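Local atomic coordinates of serine acetyltransferase (Neisseria gonorrhoeae, PDB entry 6WYE), a protein that probably catalyses the transfer of an acetyl group from acetyl-CoA to L-serine, giving O-acetyl-L-serine on the route to L-cysteine. Residues A[190-195]-A[214-219]; A[140-145]-A[169-174]; A[231-236]-A[249-254]; A[185-190]-A[203-208]. All coordinates share one frame; numbering follows the deposited sequence.

Contact 1 of 4, residues A[190-195]-A[214-219]. With LMR ((2S)-2-hydroxybutanedioic acid), chain I.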
loop_
_atom_site.group_PDB
_atom_site.type_symbol
_atom_site.label_atom_id
_atom_site.label_comp_id
_atom_site.label_asym_id
_atom_site.label_seq_id
_atom_site.Cartn_x
_atom_site.Cartn_y
_atom_site.Cartn_z
ATOM N N GLY A 190 24.003 -20.977 9.028
ATOM C CA GLY A 190 23.027 -21.967 9.432
ATOM C C GLY A 190 22.867 -22.113 10.939
ATOM O O GLY A 190 23.481 -21.405 11.737
ATOM N N GLU A 191 22.079 -23.130 11.318
ATOM C CA GLU A 191 21.496 -23.216 12.659
ATOM C C GLU A 191 22.554 -23.227 13.759
ATOM O O GLU A 191 22.359 -22.609 14.813
ATOM C CB GLU A 191 20.625 -24.478 12.768
ATOM C CG GLU A 191 20.130 -24.801 14.198
ATOM C CD GLU A 191 19.221 -26.038 14.265
ATOM O OE1 GLU A 191 19.243 -26.843 13.316
ATOM O OE2 GLU A 191 18.476 -26.202 15.259
ATOM N N THR A 192 23.670 -23.936 13.549
ATOM C CA THR A 192 24.685 -24.108 14.586
ATOM C C THR A 192 25.942 -23.292 14.313
ATOM O O THR A 192 26.978 -23.535 14.934
ATOM C CB THR A 192 25.050 -25.585 14.750
ATOM O OG1 THR A 192 25.697 -26.061 13.565
ATOM C CG2 THR A 192 23.810 -26.421 15.014
ATOM N N ALA A 193 25.870 -22.318 13.412
ATOM C CA ALA A 193 27.012 -21.453 13.144
ATOM C C ALA A 193 27.280 -20.536 14.334
ATOM O O ALA A 193 26.353 -20.074 15.006
ATOM C CB ALA A 193 26.757 -20.611 11.896
ATOM N N VAL A 194 28.557 -20.286 14.600
ATOM C CA VAL A 194 28.970 -19.393 15.673
ATOM C C VAL A 194 30.014 -18.440 15.124
ATOM O O VAL A 194 30.989 -18.875 14.506
ATOM C CB VAL A 194 29.538 -20.146 16.891
ATOM C CG1 VAL A 194 29.952 -19.140 17.966
ATOM C CG2 VAL A 194 28.525 -21.133 17.443
ATOM N N LEU A 195 29.807 -17.146 15.341
ATOM C CA LEU A 195 30.768 -16.130 14.937
ATOM C C LEU A 195 31.266 -15.402 16.176
ATOM O O LEU A 195 30.458 -14.926 16.980
ATOM C CB LEU A 195 30.146 -15.124 13.969
ATOM C CG LEU A 195 30.154 -15.496 12.494
ATOM C CD1 LEU A 195 29.078 -16.536 12.270
ATOM C CD2 LEU A 195 29.886 -14.235 11.693
ATOM N N GLY A 214 20.776 -33.738 12.641
ATOM C CA GLY A 214 20.875 -32.626 13.561
ATOM C C GLY A 214 22.190 -32.628 14.321
ATOM O O GLY A 214 23.100 -33.420 14.076
ATOM N N GLY A 215 22.297 -31.685 15.254
ATOM C CA GLY A 215 23.533 -31.502 15.991
ATOM C C GLY A 215 24.464 -30.528 15.303
ATOM O O GLY A 215 24.210 -30.043 14.195
ATOM N N ASP A 216 25.574 -30.245 15.993
ATOM C CA ASP A 216 26.593 -29.308 15.531
ATOM C C ASP A 216 27.072 -29.688 14.141
ATOM O O ASP A 216 27.627 -30.771 13.946
ATOM C CB ASP A 216 27.783 -29.299 16.502
ATOM C CG ASP A 216 27.738 -28.145 17.481
ATOM O OD1 ASP A 216 26.649 -27.557 17.659
ATOM O OD2 ASP A 216 28.796 -27.816 18.073
ATOM N N ARG A 217 26.875 -28.779 13.174
ATOM C CA ARG A 217 27.213 -29.108 11.792
ATOM C C ARG A 217 27.585 -27.892 10.950
ATOM O O ARG A 217 27.665 -28.029 9.722
ATOM C CB ARG A 217 26.039 -29.852 11.125
ATOM C CG ARG A 217 24.778 -29.012 11.009
ATOM C CD ARG A 217 23.562 -29.860 10.629
ATOM N NE ARG A 217 22.402 -29.008 10.413
ATOM C CZ ARG A 217 21.599 -28.577 11.381
ATOM N NH1 ARG A 217 21.819 -28.921 12.643
ATOM N NH2 ARG A 217 20.571 -27.795 11.091
ATOM N N HIS A 218 27.767 -26.717 11.544
ATOM C CA HIS A 218 28.149 -25.481 10.876
ATOM C C HIS A 218 29.448 -24.938 11.466
ATOM O O HIS A 218 29.827 -25.300 12.587
ATOM C CB HIS A 218 27.041 -24.425 11.006
ATOM C CG HIS A 218 25.740 -24.831 10.381
ATOM N ND1 HIS A 218 24.773 -25.543 11.064
ATOM C CD2 HIS A 218 25.240 -24.609 9.141
ATOM C CE1 HIS A 218 23.730 -25.737 10.272
ATOM N NE2 HIS A 218 23.990 -25.187 9.097
ATOM N N PRO A 219 30.155 -24.071 10.737
ATOM C CA PRO A 219 31.458 -23.587 11.213
ATOM C C PRO A 219 31.342 -22.730 12.459
ATOM O O PRO A 219 30.310 -22.123 12.756
ATOM C CB PRO A 219 31.992 -22.757 10.039
ATOM C CG PRO A 219 31.212 -23.219 8.864
ATOM C CD PRO A 219 29.875 -23.635 9.359
HETATM C C1 LMR I . 21.415 -27.579 7.554
HETATM O O1A LMR I . 22.406 -28.209 7.765
HETATM O O1B LMR I . 20.701 -27.152 8.411
HETATM C C2 LMR I . 21.058 -27.298 6.089
HETATM O O2 LMR I . 19.940 -26.458 5.959
HETATM C C3 LMR I . 22.253 -26.715 5.328
HETATM C C4 LMR I . 22.704 -25.390 5.914
HETATM O O4A LMR I . 22.148 -24.974 6.879
HETATM O O4B LMR I . 23.581 -24.799 5.373
HETATM O O HOH W 1 28.625 -26.191 14.867
#

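Contact 2 of 4, residues A[140-145]-A[169-174]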
loop_
_atom_site.group_PDB
_atom_site.type_symbol
_atom_site.label_atom_id
_atom_site.label_comp_id
_atom_site.label_asym_id
_atom_site.label_seq_id
_atom_site.Cartn_x
_atom_site.Cartn_y
_atom_site.Cartn_z
ATOM N N ARG A 140 20.263 -10.321 15.315
ATOM C CA ARG A 140 20.459 -10.228 16.762
ATOM C C ARG A 140 19.122 -10.195 17.489
ATOM O O ARG A 140 18.899 -10.951 18.444
ATOM C CB ARG A 140 21.277 -8.980 17.106
ATOM C CG ARG A 140 22.693 -8.985 16.625
ATOM C CD ARG A 140 23.454 -7.797 17.224
ATOM N NE ARG A 140 24.706 -7.544 16.518
ATOM C CZ ARG A 140 25.778 -8.329 16.601
ATOM N NH1 ARG A 140 25.759 -9.414 17.371
ATOM N NH2 ARG A 140 26.875 -8.029 15.924
ATOM N N ILE A 141 18.197 -9.351 17.027
ATOM C CA ILE A 141 16.857 -9.357 17.615
ATOM C C ILE A 141 16.167 -10.690 17.352
ATOM O O ILE A 141 15.548 -11.280 18.251
ATOM C CB ILE A 141 16.026 -8.178 17.076
ATOM C CG1 ILE A 141 16.757 -6.860 17.333
ATOM C CG2 ILE A 141 14.644 -8.170 17.721
ATOM C CD1 ILE A 141 16.089 -5.654 16.692
ATOM N N ASN A 142 16.275 -11.200 16.119
ATOM C CA ASN A 142 15.660 -12.487 15.798
ATOM C C ASN A 142 16.158 -13.582 16.728
ATOM O O ASN A 142 15.369 -14.421 17.190
ATOM C CB ASN A 142 15.939 -12.872 14.346
ATOM C CG ASN A 142 14.717 -13.440 13.672
ATOM O OD1 ASN A 142 13.596 -13.026 13.972
ATOM N ND2 ASN A 142 14.913 -14.402 12.772
ATOM N N HIS A 143 17.458 -13.578 17.023
ATOM C CA HIS A 143 18.025 -14.572 17.923
ATOM C C HIS A 143 17.404 -14.466 19.310
ATOM O O HIS A 143 17.067 -15.486 19.926
ATOM C CB HIS A 143 19.545 -14.398 17.986
ATOM C CG HIS A 143 20.248 -15.472 18.751
ATOM N ND1 HIS A 143 20.112 -16.812 18.453
ATOM C CD2 HIS A 143 21.105 -15.405 19.797
ATOM C CE1 HIS A 143 20.856 -17.522 19.282
ATOM N NE2 HIS A 143 21.467 -16.693 20.110
ATOM N N ARG A 144 17.217 -13.236 19.800
ATOM C CA ARG A 144 16.569 -13.025 21.094
ATOM C C ARG A 144 15.133 -13.550 21.089
ATOM O O ARG A 144 14.699 -14.197 22.049
ATOM C CB ARG A 144 16.627 -11.533 21.454
ATOM C CG ARG A 144 15.741 -11.043 22.619
ATOM C CD ARG A 144 15.827 -11.907 23.881
ATOM N NE ARG A 144 17.185 -12.003 24.399
ATOM C CZ ARG A 144 17.680 -13.074 25.015
ATOM N NH1 ARG A 144 16.918 -14.147 25.200
ATOM N NH2 ARG A 144 18.933 -13.064 25.451
ATOM N N LEU A 145 14.375 -13.262 20.028
ATOM C CA LEU A 145 13.006 -13.767 19.923
ATOM C C LEU A 145 12.986 -15.292 19.934
ATOM O O LEU A 145 12.077 -15.911 20.503
ATOM C CB LEU A 145 12.352 -13.222 18.651
ATOM C CG LEU A 145 12.092 -11.719 18.663
ATOM C CD1 LEU A 145 11.480 -11.248 17.355
ATOM C CD2 LEU A 145 11.179 -11.374 19.851
ATOM N N ILE A 169 20.010 -16.078 7.653
ATOM C CA ILE A 169 20.659 -16.450 8.904
ATOM C C ILE A 169 19.628 -17.157 9.784
ATOM O O ILE A 169 18.589 -16.577 10.126
ATOM C CB ILE A 169 21.257 -15.234 9.626
ATOM C CG1 ILE A 169 22.243 -14.485 8.717
ATOM C CG2 ILE A 169 21.934 -15.667 10.936
ATOM C CD1 ILE A 169 22.587 -13.090 9.246
ATOM N N HIS A 170 19.925 -18.395 10.160
ATOM C CA HIS A 170 19.047 -19.137 11.052
ATOM C C HIS A 170 18.966 -18.440 12.410
ATOM O O HIS A 170 19.983 -17.981 12.924
ATOM C CB HIS A 170 19.571 -20.566 11.232
ATOM C CG HIS A 170 18.583 -21.486 11.874
ATOM N ND1 HIS A 170 18.348 -21.492 13.233
ATOM C CD2 HIS A 170 17.737 -22.402 11.340
ATOM C CE1 HIS A 170 17.407 -22.382 13.509
ATOM N NE2 HIS A 170 17.021 -22.949 12.379
ATOM N N PRO A 171 17.781 -18.347 13.017
ATOM C CA PRO A 171 17.666 -17.621 14.299
ATOM C C PRO A 171 18.565 -18.152 15.399
ATOM O O PRO A 171 18.884 -17.399 16.336
ATOM C CB PRO A 171 16.183 -17.798 14.674
ATOM C CG PRO A 171 15.512 -18.153 13.432
ATOM C CD PRO A 171 16.492 -18.908 12.591
ATOM N N ALA A 172 18.977 -19.423 15.324
ATOM C CA ALA A 172 19.837 -20.017 16.336
ATOM C C ALA A 172 21.314 -19.679 16.152
ATOM O O ALA A 172 22.104 -19.920 17.071
ATOM C CB ALA A 172 19.643 -21.540 16.354
ATOM N N ALA A 173 21.710 -19.111 15.014
ATOM C CA ALA A 173 23.104 -18.739 14.822
ATOM C C ALA A 173 23.517 -17.690 15.852
ATOM O O ALA A 173 22.725 -16.816 16.227
ATOM C CB ALA A 173 23.321 -18.198 13.408
ATOM N N ARG A 174 24.765 -17.781 16.303
ATOM C CA ARG A 174 25.300 -16.924 17.362
ATOM C C ARG A 174 26.375 -16.003 16.791
ATOM O O ARG A 174 27.370 -16.475 16.236
ATOM C CB ARG A 174 25.870 -17.776 18.501
ATOM C CG ARG A 174 24.805 -18.332 19.463
ATOM C CD ARG A 174 25.313 -19.540 20.245
ATOM N NE ARG A 174 26.633 -19.316 20.844
ATOM C CZ ARG A 174 27.537 -20.277 21.037
ATOM N NH1 ARG A 174 27.269 -21.531 20.679
ATOM N NH2 ARG A 174 28.708 -19.990 21.585
HETATM O O HOH W 2 17.676 -14.926 12.077
#

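Contact 3 of 4, residues A[231-236]-A[249-254]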
loop_
_atom_site.group_PDB
_atom_site.type_symbol
_atom_site.label_atom_id
_atom_site.label_comp_id
_atom_site.label_asym_id
_atom_site.label_seq_id
_atom_site.Cartn_x
_atom_site.Cartn_y
_atom_site.Cartn_z
ATOM N N ALA A 231 33.193 -17.030 -0.580
ATOM C CA ALA A 231 33.803 -18.189 0.059
ATOM C C ALA A 231 32.726 -19.046 0.711
ATOM O O ALA A 231 31.674 -18.545 1.133
ATOM C CB ALA A 231 34.825 -17.752 1.115
ATOM N N SER A 232 32.991 -20.354 0.788
ATOM C CA SER A 232 32.112 -21.301 1.465
ATOM C C SER A 232 32.876 -22.043 2.550
ATOM O O SER A 232 33.967 -22.569 2.305
ATOM C CB SER A 232 31.531 -22.315 0.488
ATOM O OG SER A 232 30.651 -21.683 -0.417
ATOM N N ILE A 233 32.295 -22.102 3.740
ATOM C CA ILE A 233 32.877 -22.801 4.877
ATOM C C ILE A 233 31.822 -23.787 5.340
ATOM O O ILE A 233 30.740 -23.372 5.780
ATOM C CB ILE A 233 33.292 -21.831 5.990
ATOM C CG1 ILE A 233 34.118 -20.686 5.394
ATOM C CG2 ILE A 233 34.093 -22.542 7.073
ATOM C CD1 ILE A 233 34.594 -19.655 6.398
ATOM N N LEU A 234 32.108 -25.086 5.205
ATOM C CA LEU A 234 31.098 -26.129 5.300
ATOM C C LEU A 234 31.443 -27.143 6.387
ATOM O O LEU A 234 32.578 -27.621 6.468
ATOM C CB LEU A 234 30.951 -26.862 3.950
ATOM C CG LEU A 234 30.672 -25.942 2.755
ATOM C CD1 LEU A 234 30.548 -26.739 1.474
ATOM C CD2 LEU A 234 29.407 -25.130 3.032
ATOM N N GLY A 235 30.444 -27.498 7.192
ATOM C CA GLY A 235 30.618 -28.515 8.206
ATOM C C GLY A 235 30.963 -27.955 9.575
ATOM O O GLY A 235 31.132 -26.746 9.792
ATOM N N ASN A 236 31.041 -28.883 10.532
ATOM C CA ASN A 236 31.351 -28.581 11.929
ATOM C C ASN A 236 32.861 -28.409 12.086
ATOM O O ASN A 236 33.560 -29.232 12.676
ATOM C CB ASN A 236 30.824 -29.692 12.833
ATOM C CG ASN A 236 30.992 -29.379 14.315
ATOM O OD1 ASN A 236 31.117 -28.218 14.713
ATOM N ND2 ASN A 236 30.993 -30.418 15.136
ATOM N N SER A 249 37.169 -19.293 -1.726
ATOM C CA SER A 249 37.636 -20.560 -1.171
ATOM C C SER A 249 36.463 -21.447 -0.764
ATOM O O SER A 249 35.377 -20.971 -0.429
ATOM C CB SER A 249 38.540 -20.329 0.048
ATOM O OG SER A 249 39.536 -19.345 -0.196
ATOM N N VAL A 250 36.691 -22.758 -0.780
ATOM C CA VAL A 250 35.758 -23.713 -0.205
ATOM C C VAL A 250 36.510 -24.449 0.892
ATOM O O VAL A 250 37.426 -25.233 0.607
ATOM C CB VAL A 250 35.194 -24.682 -1.248
ATOM C CG1 VAL A 250 34.322 -25.713 -0.575
ATOM C CG2 VAL A 250 34.371 -23.913 -2.282
ATOM N N VAL A 251 36.134 -24.186 2.145
ATOM C CA VAL A 251 36.833 -24.690 3.320
ATOM C C VAL A 251 36.018 -25.829 3.912
ATOM O O VAL A 251 34.854 -25.638 4.281
ATOM C CB VAL A 251 37.045 -23.581 4.364
ATOM C CG1 VAL A 251 37.957 -24.085 5.474
ATOM C CG2 VAL A 251 37.590 -22.305 3.711
ATOM N N VAL A 252 36.621 -27.015 4.017
ATOM C CA VAL A 252 35.909 -28.177 4.546
ATOM C C VAL A 252 36.688 -28.857 5.673
ATOM O O VAL A 252 36.278 -29.919 6.158
ATOM C CB VAL A 252 35.595 -29.191 3.430
ATOM C CG1 VAL A 252 34.533 -28.636 2.478
ATOM C CG2 VAL A 252 36.876 -29.590 2.680
ATOM N N SER A 253 37.787 -28.240 6.113
ATOM C CA SER A 253 38.593 -28.708 7.241
ATOM C C SER A 253 38.926 -27.540 8.160
ATOM O O SER A 253 38.853 -26.372 7.760
ATOM C CB SER A 253 39.910 -29.358 6.774
ATOM O OG SER A 253 39.657 -30.363 5.807
ATOM N N ASP A 254 39.293 -27.862 9.404
ATOM C CA ASP A 254 39.689 -26.825 10.351
ATOM C C ASP A 254 40.811 -25.982 9.756
ATOM O O ASP A 254 41.618 -26.461 8.957
ATOM C CB ASP A 254 40.149 -27.433 11.679
ATOM C CG ASP A 254 39.004 -28.029 12.503
ATOM O OD1 ASP A 254 37.813 -27.757 12.225
ATOM O OD2 ASP A 254 39.300 -28.789 13.448
#

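Contact 4 of 4, residues A[185-190]-A[203-208]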
loop_
_atom_site.group_PDB
_atom_site.type_symbol
_atom_site.label_atom_id
_atom_site.label_comp_id
_atom_site.label_asym_id
_atom_site.label_seq_id
_atom_site.Cartn_x
_atom_site.Cartn_y
_atom_site.Cartn_z
ATOM N N THR A 185 24.611 -9.483 0.007
ATOM C CA THR A 185 23.801 -10.363 -0.837
ATOM C C THR A 185 24.353 -11.781 -0.874
ATOM O O THR A 185 25.522 -11.999 -1.195
ATOM C CB THR A 185 23.737 -9.819 -2.258
ATOM O OG1 THR A 185 23.480 -8.406 -2.209
ATOM C CG2 THR A 185 22.619 -10.516 -3.027
ATOM N N GLY A 186 23.499 -12.748 -0.561
ATOM C CA GLY A 186 23.893 -14.143 -0.652
ATOM C C GLY A 186 24.512 -14.733 0.597
ATOM O O GLY A 186 24.880 -15.912 0.581
ATOM N N PHE A 187 24.661 -13.957 1.670
ATOM C CA PHE A 187 25.209 -14.500 2.908
ATOM C C PHE A 187 24.258 -15.516 3.514
ATOM O O PHE A 187 23.039 -15.319 3.549
ATOM C CB PHE A 187 25.483 -13.384 3.922
ATOM C CG PHE A 187 26.065 -13.875 5.222
ATOM C CD1 PHE A 187 27.331 -14.460 5.257
ATOM C CD2 PHE A 187 25.363 -13.738 6.415
ATOM C CE1 PHE A 187 27.889 -14.906 6.454
ATOM C CE2 PHE A 187 25.912 -14.191 7.622
ATOM C CZ PHE A 187 27.185 -14.783 7.635
ATOM N N VAL A 188 24.821 -16.630 3.973
ATOM C CA VAL A 188 24.055 -17.706 4.581
ATOM C C VAL A 188 24.820 -18.154 5.816
ATOM O O VAL A 188 26.027 -18.391 5.741
ATOM C CB VAL A 188 23.854 -18.890 3.613
ATOM C CG1 VAL A 188 23.358 -20.112 4.359
ATOM C CG2 VAL A 188 22.885 -18.537 2.498
ATOM N N ALA A 189 24.130 -18.257 6.949
ATOM C CA ALA A 189 24.719 -18.822 8.157
ATOM C C ALA A 189 23.663 -19.708 8.786
ATOM O O ALA A 189 22.547 -19.247 9.042
ATOM C CB ALA A 189 25.174 -17.722 9.139
ATOM N N GLY A 190 24.003 -20.977 9.028
ATOM C CA GLY A 190 23.027 -21.967 9.432
ATOM C C GLY A 190 22.867 -22.113 10.939
ATOM O O GLY A 190 23.481 -21.405 11.737
ATOM N N HIS A 203 29.983 -10.268 0.850
ATOM C CA HIS A 203 28.768 -10.832 0.283
ATOM C C HIS A 203 29.029 -12.242 -0.265
ATOM O O HIS A 203 30.158 -12.602 -0.615
ATOM C CB HIS A 203 28.269 -9.930 -0.842
ATOM C CG HIS A 203 29.302 -9.694 -1.897
ATOM N ND1 HIS A 203 30.322 -8.781 -1.744
ATOM C CD2 HIS A 203 29.493 -10.274 -3.109
ATOM C CE1 HIS A 203 31.097 -8.803 -2.815
ATOM N NE2 HIS A 203 30.609 -9.692 -3.662
ATOM N N GLY A 204 27.962 -13.041 -0.343
ATOM C CA GLY A 204 28.040 -14.370 -0.933
ATOM C C GLY A 204 28.704 -15.443 -0.086
ATOM O O GLY A 204 28.841 -16.588 -0.556
ATOM N N VAL A 205 29.095 -15.128 1.145
ATOM C CA VAL A 205 29.783 -16.094 1.994
ATOM C C VAL A 205 28.780 -17.064 2.603
ATOM O O VAL A 205 27.674 -16.685 2.998
ATOM C CB VAL A 205 30.602 -15.370 3.074
ATOM C CG1 VAL A 205 31.001 -16.323 4.207
ATOM C CG2 VAL A 205 31.838 -14.770 2.453
ATOM N N THR A 206 29.169 -18.333 2.686
ATOM C CA THR A 206 28.336 -19.377 3.260
ATOM C C THR A 206 29.010 -19.952 4.492
ATOM O O THR A 206 30.148 -20.423 4.410
ATOM C CB THR A 206 28.089 -20.494 2.247
ATOM O OG1 THR A 206 27.498 -19.940 1.069
ATOM C CG2 THR A 206 27.171 -21.546 2.853
ATOM N N LEU A 207 28.313 -19.897 5.630
ATOM C CA LEU A 207 28.670 -20.681 6.813
ATOM C C LEU A 207 27.654 -21.812 6.886
ATOM O O LEU A 207 26.634 -21.738 7.573
ATOM C CB LEU A 207 28.679 -19.807 8.063
ATOM C CG LEU A 207 29.488 -18.523 7.807
ATOM C CD1 LEU A 207 29.414 -17.577 8.971
ATOM C CD2 LEU A 207 30.950 -18.818 7.456
ATOM N N GLY A 208 27.938 -22.873 6.126
ATOM C CA GLY A 208 26.950 -23.864 5.775
ATOM C C GLY A 208 27.158 -25.182 6.508
ATOM O O GLY A 208 28.208 -25.458 7.090
HETATM O O HOH W 3 25.924 -17.189 -1.603
#

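Contact 1 of 4, residues A[190-195]-A[214-219]
Thr-192 places OG1 between its own backbone N and carbonyl carbon (chi1 66°), which turns the hydroxyl onto the 214-219 loop. His-218 keeps CG beside its backbone N (chi1 -61°), and its ring lies along residues 190 to 192. The two side chains meet at the ring edge. Thr-192 OG1 and His-218 ND1 share a hydrogen bond of 2.7 Å, and either could be the donor. The same OG1 accepts a nearly straight bond from Arg-217 N at 3.0 Å. Gly-190 covers one face of the imidazole in a CH-pi contact, its CA 3.7 Å from the centroid of the His-218 ring. At the ring's outer edge, His-218 NE2 donates to O4A of the bound malate at 2.9 Å.

The Arg-217 chain is extended from CG to NE and spreads its guanidinium between two carboxylates. NE donates to malate O1A, and NH2 donates to malate O1B at 2.8 Å. NH2 also forms a salt bridge of 2.8 Å with Glu-191 OE1, using the anti lone pair of that oxygen. The Glu-191 carboxylate stands nearly upright on the guanidinium plane, at 86°. NH1 of Arg-217 bonds Gly-215 O at 3.1 Å, within the same segment.

Asp-117, Asp-182 and His-183 of a second subunit also bond the malate, so the pocket lies between subunits. Within it, Thr-192 helps fix the rotation of the His-218 ring. Glu-191 and Gly-215 O hold the guanidinium in the orientation that meets the ligand, and Glu-191 probably balances part of its charge.

Contact 2 of 4, residues A[140-145]-A[169-174]
His-143 ND1 donates to Pro-171 O, the one direct hydrogen bond between residues 140-145 and the turn. The modelled length is 2.5 Å, unusually short, so its exact value is doubtful. The direction is clear: the carbonyl oxygen lies close to the ring plane, and the donor lies in the carbonyl plane. The ring reaches it because CG is anti to the backbone N (chi1 -173°). Ala-173 O sits over one face of this imidazole. That oxygen accepts its hydrogen bond from His-139 NE2, one helical turn earlier. CG of Arg-174 packs near the far end of the ring, 3.8 Å from His-143 NE2.

One residue back, Asn-142 lies beside Pro-171 and points the same way, with its ND2 3.9 Å from Pro-171 CG. This amide nitrogen donates to Ala-154 O and to a water at 2.9 Å. The water passes the link on to Ile-169 O, 2.7 Å away.

The turn itself is braced from within. It is a type I beta turn from His-170 to Ala-173, closed by Ala-173 N on His-170 O. Ala-172 N also donates to His-170 ND1, at 3.0 Å. Tyr-146 and Gln-158 add packing against Pro-171.

Helix 131-147 belongs to the helical N-terminal part of the subunit. The turn lies at the start of the left-handed parallel beta-helix typical of hexapeptide-repeat acyltransferases, so the contact joins the two.

Contact 3 of 4, residues A[231-236]-A[249-254]
Ser-232 with Val-250 and Ile-233 with Val-251 pair two successive coils of the left-handed parallel beta-helix. This is the fold of the hexapeptide-repeat transferases. The paired residues are 18 apart, as expected for one full coil. Residues 231-234 and 249-252 run in the same direction, 7° apart.

Three nearly straight backbone hydrogen bonds join them. Ser-232 N donates to Ser-249 O at 2.7 Å, Val-251 N to Ser-232 O at 2.7 Å, and Leu-234 N to Val-251 O at 2.9 Å. A CA-H...O contact supports the ladder, from Val-250 CA to Ser-232 O at 3.3 Å.

The two faces differ in their surroundings. Ile-233 and Val-251 lie side by side in the interior of the coil, where both touch Ile-245. Ser-232 and Val-250 face the other way, against Ala-229 and Gly-248 of a second subunit. Ser-249 OG does not bond across the contact; its main partner is Gly-246 O.

Beyond the last bond, Leu-234 CB packs 4.3 Å from Val-252 CG1. On the interior face, CG2 of Ile-233 meets CB of Val-251 at 4.1 Å.

Contact 4 of 4, residues A[185-190]-A[203-208]
Val-188 pairs with Thr-206 and Ala-189 with Leu-207, as neighbouring parallel strands of the left-handed beta-helix. The partners in each pair are 18 residues apart, one full coil.

The backbone groups between the strands are met in turn. Val-188 N donates to Val-205 O at 3.0 Å, and Val-188 O accepts from Leu-207 N at 2.7 Å. Leu-207 O then accepts from Gly-190 N at 3.1 Å. The alternate residue, Ala-189, turns its backbone bonds to the previous coil, to Asp-168 and His-170. At the other end the ladder gives way to Gly-186 and Gly-204, both with positive phi. There Gly-204 N makes only a weak bond to Thr-185 O, bent although it measures 2.8 Å. A water donates to Gly-186 O at 2.7 Å and to Gly-204 O at 3.2 Å.

The polar side chains find their partners away from the ladder. Thr-206 OG1 bonds His-203 NE2 of a second subunit. The His-203 of this chain makes the same bond to Thr-206 of a third subunit. Repeated from subunit to subunit, this bond links the chain to two neighbours and helps tie the beta-helices together. Thr-185 OG1 bonds Lys-131 NZ.

On the face opposite Val-188 and Thr-206, Ala-189 and Leu-207 are apolar and look into the coil. Phe-187 leans in beside them, with CG anti to the backbone N (chi1 -179°). Its CD1 lies 3.2 Å from Val-205 O. Leu-207 CD1 lies at the edge of the phenyl ring, 3.8 Å from Phe-187 CZ.

From the N terminus, contact 2 comes first. It closes a loop from helix 131-147 back to the turn after strand 168-169, joining the helical part to the beta-helix. Contact 4 opens next and closes one coil. Contact 1 opens before contact 4 ends, so the two cross; they share Gly-190. The loop that contact 1 closes runs longer than one coil and carries this chain's part of a malate site. Contact 3 follows in series and closes a later coil. None of the four nests inside another. Ala-189 O and His-170 N connect contact 4 to contact 2, while Thr-206 O and Ile-233 N connect it to contact 3. Arg-174 bonds Ala-193 and Leu-195, tying contact 2 to contact 1.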